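PDB 3ACD: hypoxanthine-guanine phosphoribosyltransferase from Thermus thermophilus, which probably catalyses the magnesium-dependent transfer of a phosphoribosyl group from 5-phospho-alpha-D-ribose 1-diphosphate to hypoxanthine or guanine, giving IMP or GMP in purine salvage. Local coordinates for residues G47-L55 and V98-D106; P11-R22 and L147-V156. All coordinates share one frame; numbering follows the deposited sequence.

Contact 1. Residues G47-L55 and V98-D106; sequences GAFIFMADL and VIVVEDIVD. With IMP (inosinic acid), chain B.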
# COMPACT_ATOMS: atom_id res chain seq x y z
N GLY A 47 6.26 6.24 0.34
CA GLY A 47 5.70 6.70 1.61
C GLY A 47 4.21 6.71 1.89
O GLY A 47 3.80 6.54 3.04
N ALA A 48 3.38 6.91 0.87
CA ALA A 48 1.94 6.98 1.10
C ALA A 48 1.16 5.68 1.02
O ALA A 48 -0.06 5.69 1.18
CB ALA A 48 1.33 8.00 0.14
N PHE A 49 1.83 4.55 0.81
CA PHE A 49 1.07 3.31 0.64
C PHE A 49 0.21 2.83 1.80
O PHE A 49 -0.83 2.22 1.57
CB PHE A 49 2.00 2.19 0.12
CG PHE A 49 2.63 1.36 1.20
CD1 PHE A 49 2.09 0.12 1.54
CD2 PHE A 49 3.80 1.77 1.82
CE1 PHE A 49 2.70 -0.70 2.48
CE2 PHE A 49 4.43 0.96 2.78
CZ PHE A 49 3.88 -0.28 3.10
N ILE A 50 0.60 3.11 3.04
CA ILE A 50 -0.20 2.69 4.18
C ILE A 50 -1.38 3.65 4.36
O ILE A 50 -2.51 3.22 4.60
CB ILE A 50 0.67 2.59 5.47
CG1 ILE A 50 1.71 1.48 5.28
CG2 ILE A 50 -0.21 2.29 6.69
CD1 ILE A 50 2.52 1.11 6.52
N PHE A 51 -1.11 4.95 4.22
CA PHE A 51 -2.16 5.96 4.30
C PHE A 51 -3.20 5.62 3.23
O PHE A 51 -4.41 5.64 3.47
CB PHE A 51 -1.54 7.34 4.05
CG PHE A 51 -2.54 8.46 3.92
CD1 PHE A 51 -3.61 8.58 4.81
CD2 PHE A 51 -2.38 9.44 2.94
CE1 PHE A 51 -4.49 9.66 4.74
CE2 PHE A 51 -3.26 10.53 2.86
CZ PHE A 51 -4.31 10.64 3.76
N MET A 52 -2.71 5.29 2.03
CA MET A 52 -3.58 4.92 0.92
C MET A 52 -4.43 3.69 1.27
O MET A 52 -5.65 3.70 1.09
CB MET A 52 -2.73 4.61 -0.32
CG MET A 52 -3.52 4.15 -1.53
SD MET A 52 -4.26 5.50 -2.48
CE MET A 52 -4.60 4.65 -4.05
N ALA A 53 -3.79 2.65 1.78
CA ALA A 53 -4.49 1.42 2.14
C ALA A 53 -5.62 1.67 3.14
O ALA A 53 -6.72 1.12 3.00
CB ALA A 53 -3.51 0.39 2.71
N ASP A 54 -5.36 2.49 4.16
CA ASP A 54 -6.38 2.77 5.16
C ASP A 54 -7.45 3.73 4.63
O ASP A 54 -8.64 3.55 4.90
CB ASP A 54 -5.75 3.36 6.42
CG ASP A 54 -4.88 2.36 7.16
OD1 ASP A 54 -4.86 1.18 6.75
OD2 ASP A 54 -4.22 2.75 8.14
N LEU A 55 -7.02 4.74 3.89
CA LEU A 55 -7.93 5.74 3.34
C LEU A 55 -8.98 5.16 2.38
O LEU A 55 -10.17 5.44 2.52
CB LEU A 55 -7.15 6.85 2.62
CG LEU A 55 -7.99 7.99 2.02
CD1 LEU A 55 -8.69 8.74 3.14
CD2 LEU A 55 -7.10 8.94 1.22
N VAL A 98 -9.48 13.14 -10.29
CA VAL A 98 -8.31 12.61 -9.61
C VAL A 98 -8.06 13.10 -8.19
O VAL A 98 -8.29 14.27 -7.87
CB VAL A 98 -7.04 12.91 -10.45
CG1 VAL A 98 -5.81 12.32 -9.77
CG2 VAL A 98 -7.20 12.34 -11.86
N ILE A 99 -7.60 12.19 -7.35
CA ILE A 99 -7.24 12.53 -5.98
C ILE A 99 -5.83 11.99 -5.76
O ILE A 99 -5.61 10.79 -5.81
CB ILE A 99 -8.17 11.88 -4.92
CG1 ILE A 99 -9.62 12.35 -5.10
CG2 ILE A 99 -7.67 12.24 -3.52
CD1 ILE A 99 -10.59 11.68 -4.14
N VAL A 100 -4.89 12.90 -5.53
CA VAL A 100 -3.50 12.51 -5.28
C VAL A 100 -3.40 12.16 -3.80
O VAL A 100 -3.92 12.89 -2.96
CB VAL A 100 -2.53 13.68 -5.58
CG1 VAL A 100 -1.10 13.26 -5.26
CG2 VAL A 100 -2.65 14.09 -7.05
N VAL A 101 -2.75 11.05 -3.49
CA VAL A 101 -2.60 10.63 -2.10
C VAL A 101 -1.11 10.66 -1.75
O VAL A 101 -0.33 9.83 -2.22
CB VAL A 101 -3.18 9.21 -1.87
CG1 VAL A 101 -3.02 8.81 -0.41
CG2 VAL A 101 -4.65 9.18 -2.27
N GLU A 102 -0.74 11.63 -0.92
CA GLU A 102 0.64 11.85 -0.49
C GLU A 102 0.86 11.52 0.97
O GLU A 102 -0.08 11.50 1.76
CB GLU A 102 1.01 13.32 -0.74
CG GLU A 102 1.55 13.60 -2.12
CD GLU A 102 3.01 13.24 -2.24
OE1 GLU A 102 3.46 12.34 -1.50
OE2 GLU A 102 3.70 13.84 -3.08
N ASP A 103 2.12 11.29 1.34
CA ASP A 103 2.44 10.99 2.73
C ASP A 103 2.59 12.28 3.52
O ASP A 103 1.86 12.50 4.49
CB ASP A 103 3.72 10.13 2.84
CG ASP A 103 4.92 10.72 2.10
OD1 ASP A 103 4.79 11.73 1.38
OD2 ASP A 103 6.02 10.14 2.24
N ILE A 104 3.50 13.14 3.10
CA ILE A 104 3.73 14.39 3.80
C ILE A 104 4.22 15.48 2.84
O ILE A 104 5.06 15.23 1.98
CB ILE A 104 4.77 14.20 4.93
CG1 ILE A 104 5.03 15.53 5.65
CG2 ILE A 104 6.07 13.65 4.37
CD1 ILE A 104 5.87 15.36 6.91
N VAL A 105 3.65 16.67 2.98
CA VAL A 105 4.04 17.80 2.15
C VAL A 105 5.02 18.63 2.98
O VAL A 105 4.68 19.13 4.05
CB VAL A 105 2.81 18.66 1.75
CG1 VAL A 105 3.25 19.82 0.84
CG2 VAL A 105 1.78 17.79 1.04
N ASP A 106 6.25 18.73 2.48
CA ASP A 106 7.31 19.46 3.16
C ASP A 106 7.49 20.81 2.48
O ASP A 106 6.77 21.75 2.80
CB ASP A 106 8.60 18.63 3.11
CG ASP A 106 9.74 19.24 3.91
OD1 ASP A 106 9.49 20.14 4.75
OD2 ASP A 106 10.89 18.81 3.71
P IMP B . 8.64 17.98 -0.57
O1P IMP B . 9.67 18.83 0.06
O2P IMP B . 8.83 18.01 -2.16
O3P IMP B . 7.18 18.53 -0.18
O5' IMP B . 8.82 16.47 -0.00
C5' IMP B . 8.51 15.37 -0.85
C4' IMP B . 8.80 14.04 -0.17
O4' IMP B . 9.83 14.19 0.85
C3' IMP B . 7.57 13.56 0.64
O3' IMP B . 6.60 12.93 -0.19
C2' IMP B . 8.23 12.56 1.61
O2' IMP B . 8.39 11.28 1.00
C1' IMP B . 9.61 13.20 1.88
N9 IMP B . 9.59 13.82 3.23
C8 IMP B . 9.50 15.16 3.53
N7 IMP B . 9.52 15.33 4.83
C5 IMP B . 9.60 14.12 5.43
C6 IMP B . 9.66 13.66 6.79
O6 IMP B . 9.62 14.46 7.71
N1 IMP B . 9.76 12.31 7.02
C2 IMP B . 9.80 11.41 5.98
N3 IMP B . 9.76 11.82 4.73
C4 IMP B . 9.66 13.14 4.41
O HOH W 1 7.34 8.90 -0.47
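Val101 packs against Ala48, Phe51, Met52 and Leu55 in a buried helix-on-strand contact at the middle of the type I phosphoribosyltransferase fold, where strand 97-102 of the parallel sheet runs into the nucleotide-binding loop. The axes of helix 49-55 and strand 98-102 approach to 8.1 Å, at 128° between their directions. Val101 suits this place because its two methyls serve different partners: CG1, anti to the backbone N (chi1 -179°), lies 3.5 Å from Phe51 CD2, while CG2 turns to Met52 SD at 3.7 Å and, more loosely, to Leu55. The Phe51 ring also meets Glu102 O obliquely. Ala48 is small enough for its CB to sit 3.4 Å from Val101 O, bringing the loop before the helix close to the chain at Asp103.

Beyond that corner the contact becomes the ribose site. Each carboxylate oxygen of Asp103 takes one hydroxyl of IMP: OD1 accepts from O3' at 2.7 Å and OD2 from O2' at 2.9 Å. OD1 also receives Ile104 N, from above the carboxylate plane, and a water joins OD2 to Gly47 N and to O2'. Gly47 suits its place: a CB there would run into Asp103 OD2. With an alanine at Asp103, O2' and O3' would probably each lose their carboxylate acceptor, and Ile104 N the oxygen it donates to. Further along, Asp106 N donates to phosphate O3P.

Met52 continues onto Leu41 and Cys43 of strand 40-45, Phe51 and Leu55 reach helix 16-33, and Met52 also packs on Phe49 of the second subunit.

Contact 2. Residues P11-R22 and L147-V156; sequences PVQISAEAIKKR and LGFEIEDAYV. With IMP (inosinic acid), chain B.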
# COMPACT_ATOMS: atom_id res chain seq x y z
N PRO A 11 9.80 15.74 18.59
CA PRO A 11 8.63 16.51 19.05
C PRO A 11 7.27 16.06 18.52
O PRO A 11 6.24 16.35 19.13
CB PRO A 11 8.98 17.93 18.61
CG PRO A 11 9.69 17.69 17.32
CD PRO A 11 10.62 16.54 17.67
N VAL A 12 7.26 15.36 17.38
CA VAL A 12 6.01 14.91 16.79
C VAL A 12 5.73 13.43 17.09
O VAL A 12 6.56 12.57 16.81
CB VAL A 12 6.01 15.12 15.26
CG1 VAL A 12 4.72 14.60 14.65
CG2 VAL A 12 6.19 16.60 14.96
N GLN A 13 4.55 13.17 17.65
CA GLN A 13 4.14 11.82 18.00
C GLN A 13 2.63 11.70 17.75
O GLN A 13 1.84 12.45 18.32
CB GLN A 13 4.42 11.54 19.48
CG GLN A 13 5.85 11.82 19.96
CD GLN A 13 6.87 10.86 19.39
OE1 GLN A 13 6.56 9.72 19.05
NE2 GLN A 13 8.12 11.31 19.29
N ILE A 14 2.24 10.77 16.89
CA ILE A 14 0.82 10.57 16.58
C ILE A 14 0.51 9.08 16.65
O ILE A 14 1.06 8.29 15.87
CB ILE A 14 0.46 11.11 15.18
CG1 ILE A 14 1.06 12.51 14.99
CG2 ILE A 14 -1.05 11.19 15.03
CD1 ILE A 14 0.79 13.12 13.63
N SER A 15 -0.36 8.69 17.57
CA SER A 15 -0.70 7.29 17.77
C SER A 15 -1.47 6.64 16.63
O SER A 15 -2.11 7.32 15.83
CB SER A 15 -1.52 7.12 19.05
OG SER A 15 -2.82 7.65 18.91
N ALA A 16 -1.41 5.31 16.58
CA ALA A 16 -2.12 4.56 15.56
C ALA A 16 -3.61 4.84 15.68
O ALA A 16 -4.32 4.91 14.68
CB ALA A 16 -1.85 3.07 15.73
N GLU A 17 -4.08 5.01 16.91
CA GLU A 17 -5.49 5.29 17.16
C GLU A 17 -5.89 6.65 16.62
O GLU A 17 -6.95 6.79 16.00
CB GLU A 17 -5.78 5.23 18.66
CG GLU A 17 -5.51 3.87 19.29
CD GLU A 17 -5.79 3.86 20.78
OE1 GLU A 17 -5.12 4.62 21.52
OE2 GLU A 17 -6.67 3.09 21.22
N ALA A 18 -5.06 7.66 16.87
CA ALA A 18 -5.34 9.01 16.39
C ALA A 18 -5.34 9.03 14.86
O ALA A 18 -6.16 9.69 14.23
CB ALA A 18 -4.30 9.98 16.93
N ILE A 19 -4.40 8.29 14.27
CA ILE A 19 -4.29 8.22 12.82
C ILE A 19 -5.52 7.52 12.25
O ILE A 19 -6.10 7.97 11.26
CB ILE A 19 -3.02 7.47 12.38
CG1 ILE A 19 -1.77 8.23 12.83
CG2 ILE A 19 -3.00 7.32 10.85
CD1 ILE A 19 -0.46 7.54 12.53
N LYS A 20 -5.91 6.41 12.87
CA LYS A 20 -7.07 5.66 12.39
C LYS A 20 -8.32 6.53 12.34
O LYS A 20 -9.04 6.54 11.35
CB LYS A 20 -7.32 4.44 13.28
CG LYS A 20 -8.53 3.61 12.85
CD LYS A 20 -8.75 2.40 13.75
CE LYS A 20 -9.99 1.63 13.34
NZ LYS A 20 -10.31 0.51 14.27
N LYS A 21 -8.57 7.25 13.43
CA LYS A 21 -9.74 8.12 13.50
C LYS A 21 -9.71 9.23 12.46
O LYS A 21 -10.72 9.50 11.81
CB LYS A 21 -9.84 8.75 14.90
CG LYS A 21 -10.47 7.86 15.95
CD LYS A 21 -11.94 7.59 15.64
CE LYS A 21 -12.59 6.72 16.70
NZ LYS A 21 -12.58 7.35 18.05
N ARG A 22 -8.56 9.87 12.28
CA ARG A 22 -8.44 10.94 11.31
C ARG A 22 -8.63 10.44 9.87
O ARG A 22 -9.32 11.07 9.07
CB ARG A 22 -7.08 11.63 11.45
CG ARG A 22 -6.92 12.86 10.56
CD ARG A 22 -8.05 13.86 10.79
NE ARG A 22 -7.95 15.02 9.90
CZ ARG A 22 -8.99 15.73 9.49
NH1 ARG A 22 -10.21 15.41 9.90
NH2 ARG A 22 -8.81 16.77 8.68
N LEU A 147 -6.34 17.00 4.58
CA LEU A 147 -5.13 16.90 5.38
C LEU A 147 -5.36 16.17 6.69
O LEU A 147 -6.30 16.45 7.42
CB LEU A 147 -4.58 18.30 5.68
CG LEU A 147 -3.35 18.35 6.58
CD1 LEU A 147 -2.19 17.63 5.91
CD2 LEU A 147 -3.00 19.80 6.88
N GLY A 148 -4.48 15.22 6.98
CA GLY A 148 -4.61 14.48 8.22
C GLY A 148 -4.22 15.37 9.39
O GLY A 148 -5.05 15.69 10.25
N PHE A 149 -2.95 15.78 9.42
CA PHE A 149 -2.44 16.60 10.52
C PHE A 149 -1.43 17.64 10.07
O PHE A 149 -0.55 17.36 9.25
CB PHE A 149 -1.74 15.70 11.55
CG PHE A 149 -2.58 14.57 12.06
CD1 PHE A 149 -3.40 14.73 13.17
CD2 PHE A 149 -2.54 13.32 11.43
CE1 PHE A 149 -4.17 13.66 13.65
CE2 PHE A 149 -3.30 12.26 11.90
CZ PHE A 149 -4.11 12.42 13.01
N GLU A 150 -1.54 18.85 10.62
CA GLU A 150 -0.56 19.89 10.32
C GLU A 150 0.43 19.78 11.48
O GLU A 150 0.02 19.77 12.64
CB GLU A 150 -1.20 21.27 10.30
CG GLU A 150 -0.19 22.39 10.10
CD GLU A 150 -0.84 23.75 10.05
OE1 GLU A 150 -1.40 24.11 9.00
OE2 GLU A 150 -0.79 24.45 11.08
N ILE A 151 1.71 19.70 11.16
CA ILE A 151 2.72 19.57 12.21
C ILE A 151 3.86 20.57 12.13
O ILE A 151 4.05 21.24 11.11
CB ILE A 151 3.35 18.15 12.20
CG1 ILE A 151 4.09 17.92 10.88
CG2 ILE A 151 2.26 17.10 12.38
CD1 ILE A 151 4.90 16.63 10.83
N GLU A 152 4.62 20.67 13.22
CA GLU A 152 5.76 21.56 13.28
C GLU A 152 6.88 20.94 12.45
O GLU A 152 6.80 19.78 12.04
CB GLU A 152 6.23 21.73 14.73
CG GLU A 152 6.69 20.43 15.38
CD GLU A 152 7.26 20.65 16.78
OE1 GLU A 152 8.30 21.33 16.90
OE2 GLU A 152 6.66 20.13 17.74
N ASP A 153 7.92 21.73 12.21
CA ASP A 153 9.06 21.27 11.42
C ASP A 153 9.87 20.22 12.17
O ASP A 153 10.52 20.51 13.18
CB ASP A 153 9.95 22.47 11.08
CG ASP A 153 11.18 22.09 10.28
OD1 ASP A 153 11.19 21.00 9.67
OD2 ASP A 153 12.14 22.89 10.26
N ALA A 154 9.81 18.98 11.68
CA ALA A 154 10.54 17.87 12.28
C ALA A 154 10.58 16.71 11.29
O ALA A 154 9.70 16.60 10.43
CB ALA A 154 9.85 17.42 13.57
N TYR A 155 11.60 15.86 11.39
CA TYR A 155 11.67 14.71 10.49
C TYR A 155 10.86 13.59 11.13
O TYR A 155 11.23 13.08 12.19
CB TYR A 155 13.10 14.22 10.29
CG TYR A 155 13.17 13.15 9.21
CD1 TYR A 155 13.17 13.51 7.86
CD2 TYR A 155 13.11 11.80 9.54
CE1 TYR A 155 13.12 12.54 6.86
CE2 TYR A 155 13.06 10.82 8.54
CZ TYR A 155 13.06 11.20 7.21
OH TYR A 155 12.97 10.26 6.21
N VAL A 156 9.76 13.22 10.48
CA VAL A 156 8.90 12.17 11.00
C VAL A 156 9.08 10.86 10.23
O VAL A 156 9.62 10.84 9.12
CB VAL A 156 7.41 12.59 10.91
CG1 VAL A 156 7.18 13.85 11.75
CG2 VAL A 156 7.01 12.83 9.46
P IMP B . 8.64 17.98 -0.57
O1P IMP B . 9.67 18.83 0.06
O2P IMP B . 8.83 18.01 -2.16
O3P IMP B . 7.18 18.53 -0.18
O5' IMP B . 8.82 16.47 -0.00
C5' IMP B . 8.51 15.37 -0.85
C4' IMP B . 8.80 14.04 -0.17
O4' IMP B . 9.83 14.19 0.85
C3' IMP B . 7.57 13.56 0.64
O3' IMP B . 6.60 12.93 -0.19
C2' IMP B . 8.23 12.56 1.61
O2' IMP B . 8.39 11.28 1.00
C1' IMP B . 9.61 13.20 1.88
N9 IMP B . 9.59 13.82 3.23
C8 IMP B . 9.50 15.16 3.53
N7 IMP B . 9.52 15.33 4.83
C5 IMP B . 9.60 14.12 5.43
C6 IMP B . 9.66 13.66 6.79
O6 IMP B . 9.62 14.46 7.71
N1 IMP B . 9.76 12.31 7.02
C2 IMP B . 9.80 11.41 5.98
N3 IMP B . 9.76 11.82 4.73
C4 IMP B . 9.66 13.14 4.41
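Arg22 and Phe149 join helix 16-33 to strand 146-150 of the parallel sheet in this type I phosphoribosyltransferase, and the loop after the strand runs on to the purine pocket. The Phe149 ring is sandwiched: Arg22 CG lies over one face, 4.1 Å from the centroid, and Ile14 CG2 covers the opposite face, both as CH-pi contacts. Its CZ rim reaches the helix backbone, with Ala18 O at the edge in the ring plane. A flat aromatic suits this slot because it offers two faces to aliphatic carbons and an edge to a carbonyl.

Arg22 suits its place because its aliphatic stem covers the ring while its head serves two carbonyls at the bend of the strand. The bend at chi2 (54°) carries the guanidinium over to Gly148 and Leu147. Arg22 NE donates to Gly148 O at 3.0 Å on a lone pair in the carbonyl plane. Arg22 NH2 meets Leu147 O at 2.8 Å, nearly head-on to the C=O; both acceptors are tilted somewhat from the guanidinium plane. On its far side, NH1 forms a salt bridge with Glu25.

Along the loop, small aliphatic contacts take over, Glu152 joining through its CG. Val12 CG1 touches Val156 CG1 at 3.9 Å and Ile151 CG2, its CG2 touches both Glu152 CG and Ala154 CB, and Pro11 CG rests on Ala154 CB. This packing backs the hypoxanthine site: Val156 N donates to IMP O6, IMP N1 donates to Val156 O, and the Tyr155 ring lies with one face on the base.

Further out, the helix start that presents Ala18 and Arg22 is N-capped by Ser15, whose OG accepts from Ala18 N at 3.0 Å.

Contacts 1 and 2 have centres 13 Å apart, and each brings one segment to the same IMP: 98-106 bonds the ribose and, through Asp106 N, the phosphate, whereas 147-156 bonds the base. Along the chain, contact 1 is nested inside the loop closed by contact 2, and strands 97-102 and 146-150 belong to one parallel sheet. The two also touch directly through Ile104, whose CD1 packs on Val156 CG2 at 3.8 Å and on Ile151 CD1 at 4.2 Å; its CG2 lies 3.6 Å from IMP C4, so one apolar side chain packs against the nucleotide where sugar and base join and ties it to contact 2. Lys134, Thr107, Gly108 and Thr110 supply further hydrogen bonds to the nucleotide.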